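Local atomic coordinates of proteolytically activated form of PPO4 Tyrosinase (Agaricus bisporus var. bisporus H97, PDB entry 4OUA), a protein that uses a pair of copper ions to hydroxylate monophenols to o-diphenols and oxidise these to o-quinones, the first step of melanin synthesis. Residues 19-22 with 26-29; 31-36 with 106-111; 110-113 with 118-121; 151-154 with 158-161. All coordinates share one frame; numbering follows the deposited sequence.

How the interactions relate
All four contacts lie away from the copper site. Interactions 1 and 2 both use helix 25-39. Interaction 1 ties its start to the short helix before it, and interaction 2 sets it against the end of helix 86-109. Interaction 2 is the most buried but small and wholly apolar. Interaction 3 follows it in the chain and shares Lys110 and Lys111. It pairs a buried aromatic stack with an exposed surface that holds 6-tungstotellurate(VI). Interaction 4 differs in kind, since backbone hydrogen bonds join two strands of a hairpin. Helix 25-39 links the set: Thr29 meets interactions 3 and 4, and Arg33 reaches the hairpin.

Interaction 1: 19-22 with 26-29; sequences VDFV and KFFT
Phe21 lays its ring against the backbone and CB of Phe27, across the turn between helix 18-21 and helix 25-39. CG stands anti to the backbone N (chi1 -172°), and this carries the ring across to the second helix although the CB bond itself points neither toward it nor away. Contact begins out on the ring. CE1 lies 3.7 Å from Phe27 CB, and CE2 lies near Phe27 C and O. At the tip, CZ comes within 3.5 Å of Phe27 O. Phe27 CB sits over one face of the Phe21 ring, offset toward its rim, in a CH-pi contact 4.0 Å from the centroid. The two rings are nearly parallel, with planes at 8°. They are slid so far apart that they barely overlap, with centroids 5.8 Å apart, and do not form a true stack.

A second pair lies beside this one. Val22 CG1 meets Phe28 CE1 at 3.9 Å, and Phe28 CD1 lies near Val22 CA. Leu126 and Pro129 also touch Phe21, while Val149 and Ile151 of strand 148-152 touch Phe28.

No hydrogen bond joins the two segments. The contact rests on dispersion and on the burial of Phe21 and Phe28, so between these two segments the fit of side chains, not directed polar bonds, makes the contact.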
loop_
_atom_site.group_PDB
_atom_site.type_symbol
_atom_site.label_atom_id
_atom_site.label_comp_id
_atom_site.label_asym_id
_atom_site.label_seq_id
_atom_site.Cartn_x
_atom_site.Cartn_y
_atom_site.Cartn_z
ATOM N N VAL A 19 11.843 -8.888 1.283
ATOM C CA VAL A 19 12.851 -9.861 1.691
ATOM C C VAL A 19 14.228 -9.453 1.182
ATOM O O VAL A 19 15.239 -9.672 1.849
ATOM C CB VAL A 19 12.518 -11.276 1.180
ATOM C CG1 VAL A 19 13.702 -12.208 1.384
ATOM C CG2 VAL A 19 11.286 -11.814 1.883
ATOM N N ASP A 20 14.258 -8.857 -0.005
ATOM C CA ASP A 20 15.496 -8.347 -0.581
ATOM C C ASP A 20 15.790 -6.948 -0.058
ATOM O O ASP A 20 16.941 -6.592 0.190
ATOM C CB ASP A 20 15.416 -8.324 -2.109
ATOM C CG ASP A 20 15.211 -9.700 -2.706
ATOM O OD1 ASP A 20 15.705 -10.686 -2.118
ATOM O OD2 ASP A 20 14.559 -9.794 -3.766
ATOM N N PHE A 21 14.730 -6.164 0.103
ATOM C CA PHE A 21 14.829 -4.764 0.494
ATOM C C PHE A 21 15.526 -4.585 1.839
ATOM O O PHE A 21 16.333 -3.672 2.012
ATOM C CB PHE A 21 13.432 -4.140 0.540
ATOM C CG PHE A 21 13.430 -2.652 0.745
ATOM C CD1 PHE A 21 13.379 -1.792 -0.338
ATOM C CD2 PHE A 21 13.461 -2.114 2.019
ATOM C CE1 PHE A 21 13.369 -0.424 -0.155
ATOM C CE2 PHE A 21 13.452 -0.747 2.207
ATOM C CZ PHE A 21 13.405 0.099 1.117
ATOM N N VAL A 22 15.212 -5.461 2.787
ATOM C CA VAL A 22 15.774 -5.364 4.129
ATOM C C VAL A 22 17.267 -5.689 4.142
ATOM O O VAL A 22 17.994 -5.251 5.032
ATOM C CB VAL A 22 15.043 -6.300 5.116
ATOM C CG1 VAL A 22 13.616 -5.817 5.350
ATOM C CG2 VAL A 22 15.057 -7.731 4.603
ATOM N N LYS A 26 21.596 0.755 2.251
ATOM C CA LYS A 26 21.157 2.102 1.898
ATOM C C LYS A 26 19.638 2.238 1.933
ATOM O O LYS A 26 19.103 3.113 2.616
ATOM C CB LYS A 26 21.677 2.489 0.511
ATOM C CG LYS A 26 22.934 3.345 0.527
ATOM C CD LYS A 26 24.121 2.586 1.096
ATOM C CE LYS A 26 25.340 3.489 1.216
ATOM N NZ LYS A 26 25.694 4.125 -0.084
ATOM N N PHE A 27 18.951 1.373 1.194
ATOM C CA PHE A 27 17.494 1.419 1.095
ATOM C C PHE A 27 16.812 1.249 2.449
ATOM O O PHE A 27 15.865 1.968 2.771
ATOM C CB PHE A 27 16.990 0.343 0.128
ATOM C CG PHE A 27 17.143 0.704 -1.320
ATOM C CD1 PHE A 27 17.149 2.031 -1.722
ATOM C CD2 PHE A 27 17.276 -0.282 -2.283
ATOM C CE1 PHE A 27 17.286 2.366 -3.058
ATOM C CE2 PHE A 27 17.414 0.046 -3.619
ATOM C CZ PHE A 27 17.419 1.373 -4.007
ATOM N N PHE A 28 17.291 0.293 3.237
ATOM C CA PHE A 28 16.681 -0.002 4.528
ATOM C C PHE A 28 16.894 1.141 5.513
ATOM O O PHE A 28 15.972 1.529 6.229
ATOM C CB PHE A 28 17.237 -1.306 5.100
ATOM C CG PHE A 28 16.540 -1.765 6.349
ATOM C CD1 PHE A 28 15.227 -2.204 6.302
ATOM C CD2 PHE A 28 17.199 -1.767 7.566
ATOM C CE1 PHE A 28 14.581 -2.627 7.449
ATOM C CE2 PHE A 28 16.560 -2.190 8.717
ATOM C CZ PHE A 28 15.248 -2.621 8.659
ATOM N N THR A 29 18.112 1.676 5.544
ATOM C CA THR A 29 18.434 2.807 6.407
ATOM C C THR A 29 17.595 4.031 6.057
ATOM O O THR A 29 17.064 4.704 6.941
ATOM C CB THR A 29 19.922 3.190 6.310
ATOM O OG1 THR A 29 20.724 2.164 6.909
ATOM C CG2 THR A 29 20.177 4.506 7.025
#

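Interaction 2: 31-36 with 106-111; sequences YIRALQ and KGIAKK
This is a small, buried, apolar helix-to-helix contact between Arg33 and Ala34 of helix 25-39 and Ile108 in the last turns of helix 86-109. Ile108 is the one residue of 106-111 that reaches across. Its CB bond points toward 31-36. CG2 stands anti to the backbone N, beside the carbonyl carbon, and comes 3.5 Å from Arg33 CB. The same methyl lies 3.9 Å from Arg33 CG. The other branch touches both residues: CG1 lies 3.9 Å from Arg33 CB and 4.1 Å from Ala34 N, and CD1 also borders Arg33 CB. The two side chains cross at about a right angle.

Arg33 thus offers only the base of its side chain. The chain bends at chi2 (-60°), and this turns the guanidinium group away from 106-111. No hydrogen bond crosses the contact. On the Ile108 side, Lys111 N bonds back to Ile108 O within its own segment.

Further along, Ala34 packs on Ala104 and Ala105, and Leu35 on Tyr97, all of helix 86-109. Ile32 instead touches Ile151 and Val161 of the hairpin 148-162, and the far end of Arg33 meets Ile151 and Ile159. Helix 25-39 therefore runs between helix 86-109 and that hairpin.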
loop_
_atom_site.group_PDB
_atom_site.type_symbol
_atom_site.label_atom_id
_atom_site.label_comp_id
_atom_site.label_asym_id
_atom_site.label_seq_id
_atom_site.Cartn_x
_atom_site.Cartn_y
_atom_site.Cartn_z
ATOM N N TYR A 31 14.756 4.082 4.541
ATOM C CA TYR A 31 13.349 3.798 4.787
ATOM C C TYR A 31 13.008 3.959 6.267
ATOM O O TYR A 31 11.977 4.532 6.616
ATOM C CB TYR A 31 12.995 2.389 4.305
ATOM C CG TYR A 31 11.510 2.115 4.257
ATOM C CD1 TYR A 31 10.736 2.568 3.196
ATOM C CD2 TYR A 31 10.880 1.406 5.272
ATOM C CE1 TYR A 31 9.377 2.322 3.145
ATOM C CE2 TYR A 31 9.520 1.156 5.231
ATOM C CZ TYR A 31 8.774 1.616 4.164
ATOM O OH TYR A 31 7.420 1.373 4.116
ATOM N N ILE A 32 13.881 3.454 7.134
ATOM C CA ILE A 32 13.682 3.555 8.576
ATOM C C ILE A 32 13.770 5.003 9.049
ATOM O O ILE A 32 13.039 5.418 9.951
ATOM C CB ILE A 32 14.714 2.714 9.348
ATOM C CG1 ILE A 32 14.628 1.243 8.933
ATOM C CG2 ILE A 32 14.508 2.863 10.848
ATOM C CD1 ILE A 32 13.291 0.600 9.223
ATOM N N ARG A 33 14.667 5.769 8.439
ATOM C CA ARG A 33 14.822 7.177 8.781
ATOM C C ARG A 33 13.645 8.005 8.275
ATOM O O ARG A 33 13.068 8.797 9.020
ATOM C CB ARG A 33 16.130 7.729 8.211
ATOM C CG ARG A 33 17.385 7.171 8.862
ATOM C CD ARG A 33 17.416 7.468 10.353
ATOM N NE ARG A 33 18.757 7.321 10.913
ATOM C CZ ARG A 33 19.049 7.450 12.205
ATOM N NH1 ARG A 33 18.091 7.724 13.081
ATOM N NH2 ARG A 33 20.299 7.302 12.622
ATOM N N ALA A 34 13.294 7.817 7.005
ATOM C CA ALA A 34 12.243 8.608 6.374
ATOM C C ALA A 34 10.874 8.283 6.955
ATOM O O ALA A 34 10.030 9.166 7.108
ATOM C CB ALA A 34 12.245 8.387 4.871
ATOM N N LEU A 35 10.656 7.012 7.276
ATOM C CA LEU A 35 9.386 6.581 7.848
ATOM C C LEU A 35 9.198 7.153 9.251
ATOM O O LEU A 35 8.101 7.574 9.620
ATOM C CB LEU A 35 9.304 5.054 7.877
ATOM C CG LEU A 35 7.997 4.456 8.392
ATOM C CD1 LEU A 35 6.814 4.995 7.606
ATOM C CD2 LEU A 35 8.048 2.943 8.315
ATOM N N GLN A 36 10.274 7.168 10.029
ATOM C CA GLN A 36 10.240 7.773 11.351
ATOM C C GLN A 36 10.049 9.282 11.224
ATOM O O GLN A 36 9.392 9.910 12.051
ATOM C CB GLN A 36 11.524 7.455 12.123
ATOM C CG GLN A 36 11.554 7.994 13.545
ATOM C CD GLN A 36 10.637 7.230 14.478
ATOM O OE1 GLN A 36 10.759 6.013 14.629
ATOM N NE2 GLN A 36 9.710 7.940 15.111
ATOM N N LYS A 106 15.181 12.155 0.933
ATOM C CA LYS A 106 16.153 13.059 0.327
ATOM C C LYS A 106 16.824 13.918 1.392
ATOM O O LYS A 106 18.045 14.080 1.394
ATOM C CB LYS A 106 15.486 13.948 -0.723
ATOM C CG LYS A 106 15.132 13.233 -2.011
ATOM C CD LYS A 106 14.462 14.177 -2.993
ATOM C CE LYS A 106 14.192 13.493 -4.324
ATOM N NZ LYS A 106 13.485 14.395 -5.273
ATOM N N GLY A 107 16.016 14.470 2.293
ATOM C CA GLY A 107 16.529 15.260 3.393
ATOM C C GLY A 107 17.373 14.410 4.318
ATOM O O GLY A 107 18.321 14.893 4.935
ATOM N N ILE A 108 17.023 13.132 4.411
ATOM C CA ILE A 108 17.787 12.188 5.213
ATOM C C ILE A 108 19.169 11.964 4.612
ATOM O O ILE A 108 20.169 11.921 5.328
ATOM C CB ILE A 108 17.065 10.833 5.334
ATOM C CG1 ILE A 108 15.730 11.003 6.063
ATOM C CG2 ILE A 108 17.947 9.824 6.051
ATOM C CD1 ILE A 108 15.862 11.585 7.452
ATOM N N ALA A 109 19.213 11.835 3.289
ATOM C CA ALA A 109 20.454 11.542 2.577
ATOM C C ALA A 109 21.446 12.700 2.638
ATOM O O ALA A 109 22.611 12.545 2.273
ATOM C CB ALA A 109 20.153 11.190 1.130
ATOM N N LYS A 110 20.979 13.858 3.095
ATOM C CA LYS A 110 21.832 15.036 3.218
ATOM C C LYS A 110 22.474 15.112 4.598
ATOM O O LYS A 110 23.427 15.861 4.807
ATOM C CB LYS A 110 21.035 16.312 2.941
ATOM C CG LYS A 110 20.362 16.332 1.580
ATOM C CD LYS A 110 21.345 15.968 0.478
ATOM C CE LYS A 110 20.640 15.785 -0.857
ATOM N NZ LYS A 110 21.576 15.306 -1.912
ATOM N N LYS A 111 21.946 14.336 5.539
ATOM C CA LYS A 111 22.471 14.318 6.900
ATOM C C LYS A 111 23.691 13.411 7.015
ATOM O O LYS A 111 24.439 13.483 7.989
ATOM C CB LYS A 111 21.392 13.866 7.887
ATOM C CG LYS A 111 20.183 14.780 7.954
ATOM C CD LYS A 111 19.213 14.324 9.034
ATOM C CE LYS A 111 17.959 15.180 9.044
ATOM N NZ LYS A 111 17.239 15.116 7.742
#

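Interaction 3: 110-113 with 118-121; sequences KKFT and EWAQ. With TEW (6-tungstotellurate(VI)), chain G.
Phe112 and Trp119 stack face to face, joining the loop after helix 86-109 to helix 116-125. The phenyl ring lies over the five-membered ring of the indole, with centroids 3.6 Å apart and planes at 9°. It also spans the bond shared by the two indole rings: Phe112 CE2 meets Trp119 CE2, and Phe112 CZ lies near Trp119 CE3 and CZ3. In both residues CG is anti to the carbonyl carbon, with nearly equal chi1, and both CB bonds point toward the opposite segment. The second torsion, chi2 90° in Phe112 and 104° in Trp119, then turns the phenyl ring flat to the indole. Phe112 CB adds a CH-pi contact over the face of the same five-membered ring, at 4.1 Å.

Lys110 begins in the opposite sense. Its CB bond points away, but a bend at chi2 folds the chain back, and NZ ends 3.6 Å from Ala120 CB. This is a contact at the exposed margin.

The 6-tungstotellurate(VI) cluster sits at the start of helix 116-125. Glu118 N donates a hydrogen bond of 2.8 Å to its O18, and Lys117 N and His115 ND1 also bond to it. Backbone N-H groups of the helix's first turn thus help hold the anion.

Thr29 and Leu30 of helix 25-39 pack against both stacked residues, and Lys26 makes a cation-pi contact with Trp119. The ring of Tyr154, just past strand 148-152, meets that of Phe112.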
loop_
_atom_site.group_PDB
_atom_site.type_symbol
_atom_site.label_atom_id
_atom_site.label_comp_id
_atom_site.label_asym_id
_atom_site.label_seq_id
_atom_site.Cartn_x
_atom_site.Cartn_y
_atom_site.Cartn_z
ATOM N N LYS A 110 20.979 13.858 3.095
ATOM C CA LYS A 110 21.832 15.036 3.218
ATOM C C LYS A 110 22.474 15.112 4.598
ATOM O O LYS A 110 23.427 15.861 4.807
ATOM C CB LYS A 110 21.035 16.312 2.941
ATOM C CG LYS A 110 20.362 16.332 1.580
ATOM C CD LYS A 110 21.345 15.968 0.478
ATOM C CE LYS A 110 20.640 15.785 -0.857
ATOM N NZ LYS A 110 21.576 15.306 -1.912
ATOM N N LYS A 111 21.946 14.336 5.539
ATOM C CA LYS A 111 22.471 14.318 6.900
ATOM C C LYS A 111 23.691 13.411 7.015
ATOM O O LYS A 111 24.439 13.483 7.989
ATOM C CB LYS A 111 21.392 13.866 7.887
ATOM C CG LYS A 111 20.183 14.780 7.954
ATOM C CD LYS A 111 19.213 14.324 9.034
ATOM C CE LYS A 111 17.959 15.180 9.044
ATOM N NZ LYS A 111 17.239 15.116 7.742
ATOM N N PHE A 112 23.885 12.552 6.021
ATOM C CA PHE A 112 25.041 11.667 6.006
ATOM C C PHE A 112 26.313 12.471 5.774
ATOM O O PHE A 112 26.345 13.372 4.936
ATOM C CB PHE A 112 24.885 10.586 4.937
ATOM C CG PHE A 112 23.874 9.531 5.285
ATOM C CD1 PHE A 112 22.545 9.677 4.923
ATOM C CD2 PHE A 112 24.253 8.393 5.979
ATOM C CE1 PHE A 112 21.611 8.707 5.245
ATOM C CE2 PHE A 112 23.324 7.421 6.304
ATOM C CZ PHE A 112 22.002 7.578 5.935
ATOM N N THR A 113 27.358 12.143 6.526
ATOM C CA THR A 113 28.619 12.871 6.449
ATOM C C THR A 113 29.548 12.261 5.406
ATOM O O THR A 113 30.446 12.928 4.891
ATOM C CB THR A 113 29.336 12.894 7.810
ATOM O OG1 THR A 113 28.426 13.341 8.822
ATOM C CG2 THR A 113 30.539 13.822 7.762
ATOM N N GLU A 118 26.156 8.657 -2.911
ATOM C CA GLU A 118 25.547 7.331 -2.921
ATOM C C GLU A 118 24.279 7.285 -2.073
ATOM O O GLU A 118 23.343 6.553 -2.390
ATOM C CB GLU A 118 26.543 6.274 -2.440
ATOM C CG GLU A 118 27.517 5.812 -3.517
ATOM C CD GLU A 118 28.361 4.631 -3.075
ATOM O OE1 GLU A 118 28.464 4.393 -1.852
ATOM O OE2 GLU A 118 28.918 3.938 -3.953
ATOM N N TRP A 119 24.248 8.066 -0.999
ATOM C CA TRP A 119 23.039 8.180 -0.195
ATOM C C TRP A 119 22.008 9.022 -0.936
ATOM O O TRP A 119 20.804 8.800 -0.812
ATOM C CB TRP A 119 23.345 8.783 1.179
ATOM C CG TRP A 119 24.040 7.826 2.095
ATOM C CD1 TRP A 119 25.361 7.826 2.433
ATOM C CD2 TRP A 119 23.452 6.713 2.775
ATOM N NE1 TRP A 119 25.631 6.785 3.288
ATOM C CE2 TRP A 119 24.475 6.085 3.513
ATOM C CE3 TRP A 119 22.158 6.186 2.836
ATOM C CZ2 TRP A 119 24.245 4.959 4.302
ATOM C CZ3 TRP A 119 21.931 5.068 3.619
ATOM C CH2 TRP A 119 22.969 4.468 4.342
ATOM N N ALA A 120 22.489 9.986 -1.711
ATOM C CA ALA A 120 21.610 10.822 -2.515
ATOM C C ALA A 120 21.012 10.015 -3.663
ATOM O O ALA A 120 19.845 10.189 -4.013
ATOM C CB ALA A 120 22.361 12.028 -3.047
ATOM N N GLN A 121 21.817 9.130 -4.241
ATOM C CA GLN A 121 21.367 8.286 -5.341
ATOM C C GLN A 121 20.414 7.203 -4.849
ATOM O O GLN A 121 19.448 6.857 -5.529
ATOM C CB GLN A 121 22.559 7.647 -6.054
ATOM C CG GLN A 121 22.176 6.779 -7.240
ATOM C CD GLN A 121 21.500 7.570 -8.342
ATOM O OE1 GLN A 121 22.144 8.340 -9.053
ATOM N NE2 GLN A 121 20.192 7.385 -8.487
HETATM O O1 TEW G . 32.732 7.542 -0.247
HETATM O O2 TEW G . 34.701 9.196 -0.519
HETATM O O3 TEW G . 34.578 6.545 -1.719
HETATM O O4 TEW G . 34.558 8.070 1.732
HETATM O O5 TEW G . 36.612 7.077 0.019
HETATM O O6 TEW G . 34.516 5.515 0.854
HETATM O O7 TEW G . 32.906 8.483 -2.652
HETATM O O8 TEW G . 32.388 4.857 -1.241
HETATM O O9 TEW G . 32.926 5.782 -3.788
HETATM O O10 TEW G . 30.893 6.938 -2.275
HETATM O O11 TEW G . 33.010 11.137 -1.538
HETATM O O12 TEW G . 30.956 9.597 -1.307
HETATM O O13 TEW G . 32.617 10.093 0.833
HETATM O O14 TEW G . 34.535 11.711 0.761
HETATM O O15 TEW G . 36.506 10.030 1.651
HETATM O O16 TEW G . 34.264 10.340 3.210
HETATM O O17 TEW G . 31.193 10.399 -3.698
HETATM O O18 TEW G . 28.975 8.709 -3.235
HETATM O O19 TEW G . 31.067 7.979 -4.865
HETATM O O20 TEW G . 30.979 12.175 -0.387
HETATM O O21 TEW G . 29.241 11.791 -2.307
HETATM O O22 TEW G . 31.542 13.087 -3.043
HETATM O O23 TEW G . 33.193 13.789 -0.332
HETATM O O31 TEW G . 32.235 12.716 2.021
HETATM TE TE1 TEW G . 32.823 9.335 -0.921
HETATM W W1 TEW G . 34.886 7.029 0.134
HETATM W W2 TEW G . 32.709 6.302 -2.160
HETATM W W3 TEW G . 34.787 10.009 1.592
HETATM W W4 TEW G . 30.687 8.552 -3.275
HETATM W W5 TEW G . 30.965 11.672 -2.261
HETATM W W6 TEW G . 32.726 12.291 0.426
#

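Interaction 4: 151-154 with 158-161; sequences ITNY and KITV
The beta hairpin of strands 148-152 and 158-162 is joined here by an antiparallel hydrogen-bonded pair, Ile151 with Ile159. Their backbones exchange two hydrogen bonds. Ile151 N donates to Ile159 O at 2.9 Å, nearly straight at 161°. Ile159 N returns a bond of equal length to Ile151 O. Next toward the turn, Thr152 and Lys158 form a non-hydrogen-bonded pair, and Lys158 CA makes a CA-H...O contact with Ile151 O.

The two isoleucines lie on one face. Each places CG1 between the backbone N and the carbonyl carbon (chi1 63° in Ile151 and 78° in Ile159), and the two CG1 atoms meet at 3.8 Å. Ile151 CD1 goes on to Val161 CG2, 3.7 Å away. Asn153 crosses Ile159 at about a right angle, its amide lying against CG2 and CD1. Asn153 OD1 accepts a bond of 2.8 Å from Tyr154 N, which probably limits the amide's rotation, although the donor is tilted from the carbonyl plane. On the other face, Thr152 and Lys158 run side by side, with Thr152 OG1 beside the Lys158 methylenes. Lys158 NZ bonds to Gly156 O.

Thr29 OG1 of helix 25-39 is bonded to Thr152 N. The chemistry is thus divided: paired backbone bonds set the strand register, an apolar face packs on the helix, and polar groups gather toward the turn.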
loop_
_atom_site.group_PDB
_atom_site.type_symbol
_atom_site.label_atom_id
_atom_site.label_comp_id
_atom_site.label_asym_id
_atom_site.label_seq_id
_atom_site.Cartn_x
_atom_site.Cartn_y
_atom_site.Cartn_z
ATOM N N ILE A 151 20.668 -0.178 11.273
ATOM C CA ILE A 151 20.839 0.691 10.119
ATOM C C ILE A 151 22.232 1.306 10.135
ATOM O O ILE A 151 23.005 1.091 11.069
ATOM C CB ILE A 151 19.783 1.813 10.079
ATOM C CG1 ILE A 151 19.923 2.724 11.297
ATOM C CG2 ILE A 151 18.384 1.226 10.006
ATOM C CD1 ILE A 151 18.946 3.879 11.305
ATOM N N THR A 152 22.554 2.059 9.089
ATOM C CA THR A 152 23.830 2.755 9.024
ATOM C C THR A 152 23.662 4.189 9.509
ATOM O O THR A 152 22.775 4.910 9.046
ATOM C CB THR A 152 24.409 2.754 7.598
ATOM O OG1 THR A 152 24.744 1.413 7.219
ATOM C CG2 THR A 152 25.656 3.619 7.527
ATOM N N ASN A 153 24.507 4.596 10.449
ATOM C CA ASN A 153 24.430 5.940 11.000
ATOM C C ASN A 153 24.969 6.977 10.020
ATOM O O ASN A 153 25.595 6.628 9.018
ATOM C CB ASN A 153 25.188 6.019 12.323
ATOM C CG ASN A 153 24.548 6.982 13.296
ATOM O OD1 ASN A 153 23.723 7.812 12.912
ATOM N ND2 ASN A 153 24.923 6.878 14.566
ATOM N N TYR A 154 24.729 8.251 10.315
ATOM C CA TYR A 154 25.090 9.330 9.400
ATOM C C TYR A 154 26.602 9.496 9.250
ATOM O O TYR A 154 27.066 10.272 8.415
ATOM C CB TYR A 154 24.468 10.647 9.864
ATOM C CG TYR A 154 22.959 10.617 9.934
ATOM C CD1 TYR A 154 22.189 10.660 8.778
ATOM C CD2 TYR A 154 22.303 10.551 11.156
ATOM C CE1 TYR A 154 20.807 10.633 8.837
ATOM C CE2 TYR A 154 20.921 10.525 11.224
ATOM C CZ TYR A 154 20.178 10.566 10.062
ATOM O OH TYR A 154 18.803 10.540 10.124
ATOM N N LYS A 158 27.405 1.399 12.155
ATOM C CA LYS A 158 26.141 0.679 12.252
ATOM C C LYS A 158 25.511 0.862 13.626
ATOM O O LYS A 158 26.135 0.575 14.648
ATOM C CB LYS A 158 26.348 -0.809 11.960
ATOM C CG LYS A 158 26.994 -1.090 10.613
ATOM C CD LYS A 158 26.208 -0.446 9.480
ATOM C CE LYS A 158 26.868 -0.699 8.132
ATOM N NZ LYS A 158 28.244 -0.132 8.069
ATOM N N ILE A 159 24.272 1.343 13.646
ATOM C CA ILE A 159 23.550 1.540 14.896
ATOM C C ILE A 159 22.219 0.797 14.886
ATOM O O ILE A 159 21.803 0.264 13.857
ATOM C CB ILE A 159 23.283 3.025 15.164
ATOM C CG1 ILE A 159 22.114 3.516 14.308
ATOM C CG2 ILE A 159 24.539 3.842 14.905
ATOM C CD1 ILE A 159 21.665 4.922 14.638
ATOM N N THR A 160 21.555 0.764 16.037
ATOM C CA THR A 160 20.239 0.145 16.137
ATOM C C THR A 160 19.230 1.126 16.720
ATOM O O THR A 160 19.360 1.564 17.864
ATOM C CB THR A 160 20.270 -1.131 17.000
ATOM O OG1 THR A 160 20.604 -0.794 18.352
ATOM C CG2 THR A 160 21.295 -2.116 16.455
ATOM N N VAL A 161 18.230 1.477 15.919
ATOM C CA VAL A 161 17.184 2.394 16.352
ATOM C C VAL A 161 15.848 1.666 16.400
ATOM O O VAL A 161 15.710 0.580 15.840
ATOM C CB VAL A 161 17.074 3.610 15.417
ATOM C CG1 VAL A 161 18.414 4.313 15.310
ATOM C CG2 VAL A 161 16.587 3.178 14.044
#